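Local coordinates for protein putative branched-chain amino acid aminotransferase IlvE (Streptococcus mutans, PDB 4DQN) that probably transfers the amino group between branched-chain amino acids and 2-oxoglutarate, using pyridoxal 5'-phosphate as cofactor, at residues D177-V189 with T241-K253. Sequence-based numbering, arbitrary orientation.
Sequences DRAAPHGTGAAKV and TPLSPSILPSVTK
Gly185 and Ala186, in the type I turn from Thr184 to Ala187, lie against Ser246, Ile247 and Leu248, illustrating how two irregular loops can pack through their backbones in a class-IV, PLP-dependent aminotransferase. No hydrogen bond joins the two loops; the backbones meet through close van der Waals and CA-H...O contacts. Gly185 CA sits 3.3 Å from Ser246 O, and Ala186 CA lies 3.4 Å from Ile247 O, two CA-H...O contacts in succession. Having no side chain, Gly185 can let the carbonyl of Ser246 come this near. Gly185 O also approaches Leu248 N, but at a poor angle, and that N-H is bonded instead to Glu224.

Toward Lys188, predicted to carry PLP but without cofactor here, side chains take over. With CG swung anti to the backbone N (chi1 174°), Leu248 extends both methyls to Lys188: CD1 makes an aliphatic contact with CB at 3.6 Å, and CD2 lies beside the amine, 3.9 Å from NZ. The lysine chain is extended until a bend at chi4 (63°), and its amine bonds to Tyr193.

The solvent side is more open: Ala186 and Pro245 are exposed, though Ala186 CB still lies 3.5 Å from Pro245 O. Deeper in, Ser246 presents its hydroxyl beside Ala179 and Ala180, but OG bonds to Glu223 OE1, and Ser244 OG to OE2 of the same carboxylate. The backbone N of Ser246 closes an ST turn by donating to Ser244 OG at 2.7 Å.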
ATOM      1  N   ASP A 177       3.313 -12.680  -3.179  1.00 36.68           N
ATOM      2  CA  ASP A 177       1.877 -12.480  -2.995  1.00 37.82           C
ATOM      3  C   ASP A 177       1.544 -11.018  -3.257  1.00 36.99           C
ATOM      4  O   ASP A 177       2.287 -10.127  -2.836  1.00 32.88           O
ATOM      5  CB  ASP A 177       1.449 -12.836  -1.560  1.00 38.56           C
ATOM      6  CG  ASP A 177       1.750 -14.282  -1.186  1.00 43.73           C
ATOM      7  OD1 ASP A 177       1.459 -15.196  -1.997  1.00 40.13           O
ATOM      8  OD2 ASP A 177       2.268 -14.497  -0.062  1.00 39.16           O
ATOM      9  N   ARG A 178       0.433 -10.750  -3.941  1.00 38.01           N
ATOM     10  CA  ARG A 178       0.006  -9.360  -4.085  1.00 37.42           C
ATOM     11  C   ARG A 178      -0.833  -8.928  -2.874  1.00 36.81           C
ATOM     12  O   ARG A 178      -1.001  -7.736  -2.619  1.00 34.88           O
ATOM     13  CB  ARG A 178      -0.736  -9.119  -5.403  1.00 37.60           C
ATOM     14  CG  ARG A 178      -2.079  -9.794  -5.534  1.00 42.23           C
ATOM     15  CD  ARG A 178      -3.037  -8.863  -6.286  1.00 47.35           C
ATOM     16  NE  ARG A 178      -2.387  -8.271  -7.458  1.00 48.65           N
ATOM     17  CZ  ARG A 178      -2.709  -7.088  -7.980  1.00 50.43           C
ATOM     18  NH1 ARG A 178      -3.675  -6.356  -7.433  1.00 45.93           N
ATOM     19  NH2 ARG A 178      -2.057  -6.632  -9.049  1.00 49.90           N
ATOM     20  N   ALA A 179      -1.335  -9.903  -2.121  1.00 33.83           N
ATOM     21  CA  ALA A 179      -2.158  -9.620  -0.943  1.00 37.58           C
ATOM     22  C   ALA A 179      -2.093 -10.733   0.105  1.00 39.06           C
ATOM     23  O   ALA A 179      -1.819 -11.898  -0.221  1.00 35.41           O
ATOM     24  CB  ALA A 179      -3.597  -9.377  -1.356  1.00 38.97           C
ATOM     25  N   ALA A 180      -2.352 -10.359   1.360  1.00 37.99           N
ATOM     26  CA  ALA A 180      -2.404 -11.296   2.484  1.00 38.17           C
ATOM     27  C   ALA A 180      -3.763 -11.997   2.522  1.00 40.99           C
ATOM     28  O   ALA A 180      -4.721 -11.502   1.917  1.00 39.72           O
ATOM     29  CB  ALA A 180      -2.173 -10.542   3.778  1.00 34.90           C
ATOM     30  N   PRO A 181      -3.861 -13.143   3.234  1.00 43.31           N
ATOM     31  CA  PRO A 181      -5.170 -13.809   3.367  1.00 37.99           C
ATOM     32  C   PRO A 181      -6.239 -12.915   4.008  1.00 43.57           C
ATOM     33  O   PRO A 181      -7.395 -12.934   3.571  1.00 42.04           O
ATOM     34  CB  PRO A 181      -4.866 -15.006   4.274  1.00 42.94           C
ATOM     35  CG  PRO A 181      -3.412 -15.315   4.013  1.00 42.23           C
ATOM     36  CD  PRO A 181      -2.763 -13.961   3.793  1.00 42.29           C
ATOM     37  N   HIS A 182      -5.857 -12.148   5.028  1.00 38.23           N
ATOM     38  CA  HIS A 182      -6.760 -11.175   5.634  1.00 39.65           C
ATOM     39  C   HIS A 182      -6.207  -9.755   5.493  1.00 42.00           C
ATOM     40  O   HIS A 182      -6.224  -8.971   6.451  1.00 35.37           O
ATOM     41  CB  HIS A 182      -6.985 -11.502   7.111  1.00 39.52           C
ATOM     42  CG  HIS A 182      -7.646 -12.826   7.341  1.00 45.58           C
ATOM     43  ND1 HIS A 182      -7.192 -13.732   8.278  1.00 45.75           N
ATOM     44  CD2 HIS A 182      -8.730 -13.396   6.760  1.00 43.07           C
ATOM     45  CE1 HIS A 182      -7.964 -14.806   8.260  1.00 43.77           C
ATOM     46  NE2 HIS A 182      -8.903 -14.628   7.346  1.00 45.97           N
ATOM     47  N   GLY A 183      -5.720  -9.433   4.293  1.00 42.82           N
ATOM     48  CA  GLY A 183      -5.157  -8.122   4.006  1.00 39.19           C
ATOM     49  C   GLY A 183      -6.141  -7.268   3.226  1.00 45.62           C
ATOM     50  O   GLY A 183      -7.350  -7.296   3.501  1.00 42.05           O
ATOM     51  N   THR A 184      -5.630  -6.522   2.246  1.00 40.05           N
ATOM     52  CA  THR A 184      -6.450  -5.574   1.484  1.00 38.13           C
ATOM     53  C   THR A 184      -6.718  -6.034   0.052  1.00 35.85           C
ATOM     54  O   THR A 184      -7.043  -5.214  -0.814  1.00 37.97           O
ATOM     55  CB  THR A 184      -5.796  -4.176   1.449  1.00 37.02           C
ATOM     56  OG1 THR A 184      -4.443  -4.281   0.970  1.00 34.51           O
ATOM     57  CG2 THR A 184      -5.782  -3.567   2.849  1.00 35.03           C
ATOM     58  N   GLY A 185      -6.589  -7.338  -0.189  1.00 33.07           N
ATOM     59  CA  GLY A 185      -6.695  -7.891  -1.533  1.00 36.78           C
ATOM     60  C   GLY A 185      -8.002  -7.629  -2.270  1.00 40.75           C
ATOM     61  O   GLY A 185      -8.017  -7.505  -3.505  1.00 41.69           O
ATOM     62  N   ALA A 186      -9.100  -7.555  -1.517  1.00 36.82           N
ATOM     63  CA  ALA A 186     -10.432  -7.359  -2.106  1.00 39.61           C
ATOM     64  C   ALA A 186     -10.770  -5.868  -2.218  1.00 42.63           C
ATOM     65  O   ALA A 186     -11.906  -5.486  -2.545  1.00 43.65           O
ATOM     66  CB  ALA A 186     -11.488  -8.094  -1.279  1.00 40.92           C
ATOM     67  N   ALA A 187      -9.772  -5.034  -1.938  1.00 36.54           N
ATOM     68  CA  ALA A 187      -9.913  -3.583  -2.018  1.00 37.85           C
ATOM     69  C   ALA A 187      -8.970  -3.043  -3.095  1.00 37.84           C
ATOM     70  O   ALA A 187      -7.798  -3.428  -3.144  1.00 35.98           O
ATOM     71  CB  ALA A 187      -9.595  -2.948  -0.646  1.00 35.12           C
ATOM     72  N   LYS A 188      -9.471  -2.165  -3.967  1.00 35.52           N
ATOM     73  CA  LYS A 188      -8.634  -1.603  -5.032  1.00 33.90           C
ATOM     74  C   LYS A 188      -7.746  -0.490  -4.472  1.00 33.67           C
ATOM     75  O   LYS A 188      -8.033   0.702  -4.652  1.00 28.95           O
ATOM     76  CB  LYS A 188      -9.508  -1.065  -6.174  1.00 35.46           C
ATOM     77  CG  LYS A 188      -8.814  -1.000  -7.539  1.00 33.41           C
ATOM     78  CD  LYS A 188      -9.865  -0.918  -8.641  1.00 34.26           C
ATOM     79  CE  LYS A 188      -9.238  -0.855 -10.022  1.00 37.37           C
ATOM     80  NZ  LYS A 188      -8.451  -2.083 -10.342  1.00 39.00           N
ATOM     81  N   VAL A 189      -6.668  -0.882  -3.794  1.00 33.07           N
ATOM     82  CA  VAL A 189      -5.788   0.085  -3.140  1.00 29.50           C
ATOM     83  C   VAL A 189      -4.344  -0.068  -3.611  1.00 30.59           C
ATOM     84  O   VAL A 189      -3.906  -1.166  -3.972  1.00 27.55           O
ATOM     85  CB  VAL A 189      -5.851  -0.042  -1.598  1.00 30.85           C
ATOM     86  CG1 VAL A 189      -7.258   0.195  -1.118  1.00 32.44           C
ATOM     87  CG2 VAL A 189      -5.389  -1.427  -1.151  1.00 28.74           C
ATOM     88  N   THR A 241     -14.909 -18.898 -12.437  1.00 33.32           N
ATOM     89  CA  THR A 241     -13.964 -17.848 -12.044  1.00 34.58           C
ATOM     90  C   THR A 241     -13.685 -18.004 -10.555  1.00 36.40           C
ATOM     91  O   THR A 241     -14.582 -18.383  -9.803  1.00 36.36           O
ATOM     92  CB  THR A 241     -14.529 -16.436 -12.370  1.00 35.98           C
ATOM     93  OG1 THR A 241     -13.542 -15.421 -12.123  1.00 31.29           O
ATOM     94  CG2 THR A 241     -15.764 -16.146 -11.546  1.00 34.26           C
ATOM     95  N   PRO A 242     -12.437 -17.742 -10.126  1.00 34.97           N
ATOM     96  CA  PRO A 242     -12.069 -17.883  -8.713  1.00 35.43           C
ATOM     97  C   PRO A 242     -12.884 -17.002  -7.770  1.00 36.69           C
ATOM     98  O   PRO A 242     -13.210 -15.847  -8.069  1.00 33.80           O
ATOM     99  CB  PRO A 242     -10.600 -17.436  -8.691  1.00 32.12           C
ATOM    100  CG  PRO A 242     -10.104 -17.771 -10.059  1.00 32.36           C
ATOM    101  CD  PRO A 242     -11.263 -17.452 -10.969  1.00 30.75           C
ATOM    102  N   LEU A 243     -13.212 -17.567  -6.615  1.00 38.25           N
ATOM    103  CA  LEU A 243     -13.811 -16.799  -5.542  1.00 43.98           C
ATOM    104  C   LEU A 243     -12.956 -16.882  -4.282  1.00 48.31           C
ATOM    105  O   LEU A 243     -12.807 -17.948  -3.677  1.00 47.30           O
ATOM    106  CB  LEU A 243     -15.214 -17.319  -5.243  1.00 48.88           C
ATOM    107  CG  LEU A 243     -15.918 -16.691  -4.038  1.00 53.03           C
ATOM    108  CD1 LEU A 243     -15.851 -15.152  -4.069  1.00 50.62           C
ATOM    109  CD2 LEU A 243     -17.352 -17.179  -4.012  1.00 52.33           C
ATOM    110  N   SER A 244     -12.397 -15.749  -3.881  1.00 49.36           N
ATOM    111  CA  SER A 244     -11.668 -15.668  -2.625  1.00 49.45           C
ATOM    112  C   SER A 244     -11.911 -14.299  -2.029  1.00 45.87           C
ATOM    113  O   SER A 244     -12.188 -13.351  -2.761  1.00 51.27           O
ATOM    114  CB  SER A 244     -10.169 -15.894  -2.849  1.00 50.86           C
ATOM    115  OG  SER A 244      -9.389 -15.103  -1.958  1.00 45.63           O
ATOM    116  N   PRO A 245     -11.816 -14.192  -0.695  1.00 43.14           N
ATOM    117  CA  PRO A 245     -11.945 -12.902  -0.008  1.00 48.47           C
ATOM    118  C   PRO A 245     -10.674 -12.068  -0.148  1.00 46.94           C
ATOM    119  O   PRO A 245     -10.578 -10.990   0.448  1.00 45.43           O
ATOM    120  CB  PRO A 245     -12.113 -13.316   1.455  1.00 50.53           C
ATOM    121  CG  PRO A 245     -11.369 -14.617   1.561  1.00 48.32           C
ATOM    122  CD  PRO A 245     -11.612 -15.309   0.250  1.00 47.64           C
ATOM    123  N   SER A 246      -9.709 -12.587  -0.908  1.00 43.91           N
ATOM    124  CA  SER A 246      -8.409 -11.950  -1.096  1.00 46.23           C
ATOM    125  C   SER A 246      -8.316 -11.416  -2.532  1.00 43.63           C
ATOM    126  O   SER A 246      -7.320 -10.804  -2.934  1.00 44.81           O
ATOM    127  CB  SER A 246      -7.289 -12.968  -0.812  1.00 42.87           C
ATOM    128  OG  SER A 246      -6.005 -12.429  -1.084  1.00 52.82           O
ATOM    129  N   ILE A 247      -9.381 -11.644  -3.292  1.00 43.05           N
ATOM    130  CA  ILE A 247      -9.438 -11.284  -4.705  1.00 45.11           C
ATOM    131  C   ILE A 247     -10.236  -9.990  -4.921  1.00 42.77           C
ATOM    132  O   ILE A 247     -11.270  -9.775  -4.280  1.00 42.35           O
ATOM    133  CB  ILE A 247     -10.092 -12.443  -5.511  1.00 48.59           C
ATOM    134  CG1 ILE A 247      -9.122 -13.627  -5.624  1.00 45.98           C
ATOM    135  CG2 ILE A 247     -10.559 -11.987  -6.888  1.00 45.99           C
ATOM    136  CD1 ILE A 247      -9.786 -14.892  -6.166  1.00 43.98           C
ATOM    137  N   LEU A 248      -9.746  -9.124  -5.806  1.00 45.68           N
ATOM    138  CA  LEU A 248     -10.515  -7.959  -6.239  1.00 44.88           C
ATOM    139  C   LEU A 248     -11.607  -8.394  -7.212  1.00 44.06           C
ATOM    140  O   LEU A 248     -11.313  -8.919  -8.282  1.00 46.58           O
ATOM    141  CB  LEU A 248      -9.618  -6.939  -6.940  1.00 46.14           C
ATOM    142  CG  LEU A 248     -10.414  -5.771  -7.537  1.00 46.03           C
ATOM    143  CD1 LEU A 248     -10.338  -4.575  -6.617  1.00 44.34           C
ATOM    144  CD2 LEU A 248      -9.945  -5.412  -8.941  1.00 48.77           C
ATOM    145  N   PRO A 249     -12.877  -8.159  -6.853  1.00 45.75           N
ATOM    146  CA  PRO A 249     -13.975  -8.540  -7.749  1.00 43.89           C
ATOM    147  C   PRO A 249     -14.156  -7.531  -8.892  1.00 45.30           C
ATOM    148  O   PRO A 249     -14.621  -6.411  -8.647  1.00 46.26           O
ATOM    149  CB  PRO A 249     -15.199  -8.531  -6.824  1.00 49.25           C
ATOM    150  CG  PRO A 249     -14.822  -7.633  -5.651  1.00 47.53           C
ATOM    151  CD  PRO A 249     -13.339  -7.332  -5.725  1.00 45.82           C
ATOM    152  N   SER A 250     -13.793  -7.911 -10.119  1.00 41.27           N
ATOM    153  CA  SER A 250     -13.883  -6.973 -11.244  1.00 39.90           C
ATOM    154  C   SER A 250     -15.310  -6.846 -11.788  1.00 39.14           C
ATOM    155  O   SER A 250     -16.100  -7.800 -11.744  1.00 37.84           O
ATOM    156  CB  SER A 250     -12.877  -7.315 -12.357  1.00 39.06           C
ATOM    157  OG  SER A 250     -13.388  -8.251 -13.289  1.00 38.61           O
ATOM    158  N   VAL A 251     -15.651  -5.653 -12.263  1.00 34.89           N
ATOM    159  CA  VAL A 251     -16.959  -5.419 -12.880  1.00 32.20           C
ATOM    160  C   VAL A 251     -17.076  -6.287 -14.135  1.00 32.18           C
ATOM    161  O   VAL A 251     -18.141  -6.822 -14.459  1.00 32.65           O
ATOM    162  CB  VAL A 251     -17.130  -3.931 -13.231  1.00 31.18           C
ATOM    163  CG1 VAL A 251     -18.527  -3.657 -13.766  1.00 32.52           C
ATOM    164  CG2 VAL A 251     -16.877  -3.071 -12.003  1.00 31.00           C
ATOM    165  N   THR A 252     -15.955  -6.446 -14.825  1.00 30.07           N
ATOM    166  CA  THR A 252     -15.913  -7.261 -16.035  1.00 32.87           C
ATOM    167  C   THR A 252     -16.266  -8.721 -15.733  1.00 35.90           C
ATOM    168  O   THR A 252     -17.038  -9.341 -16.467  1.00 29.59           O
ATOM    169  CB  THR A 252     -14.535  -7.151 -16.713  1.00 30.22           C
ATOM    170  OG1 THR A 252     -14.194  -5.764 -16.837  1.00 27.52           O
ATOM    171  CG2 THR A 252     -14.564  -7.763 -18.111  1.00 32.08           C
ATOM    172  N   LYS A 253     -15.734  -9.256 -14.634  1.00 33.74           N
ATOM    173  CA  LYS A 253     -16.048 -10.631 -14.232  1.00 29.28           C
ATOM    174  C   LYS A 253     -17.528 -10.848 -13.949  1.00 30.38           C
ATOM    175  O   LYS A 253     -18.114 -11.835 -14.402  1.00 33.07           O
ATOM    176  CB  LYS A 253     -15.235 -11.049 -13.001  1.00 33.97           C
ATOM    177  CG  LYS A 253     -15.855 -12.254 -12.303  1.00 38.05           C
ATOM    178  CD  LYS A 253     -15.119 -12.666 -11.045  1.00 45.45           C
ATOM    179  CE  LYS A 253     -15.516 -11.836  -9.840  1.00 43.48           C
ATOM    180  NZ  LYS A 253     -14.731 -12.294  -8.647  1.00 48.35           N
TER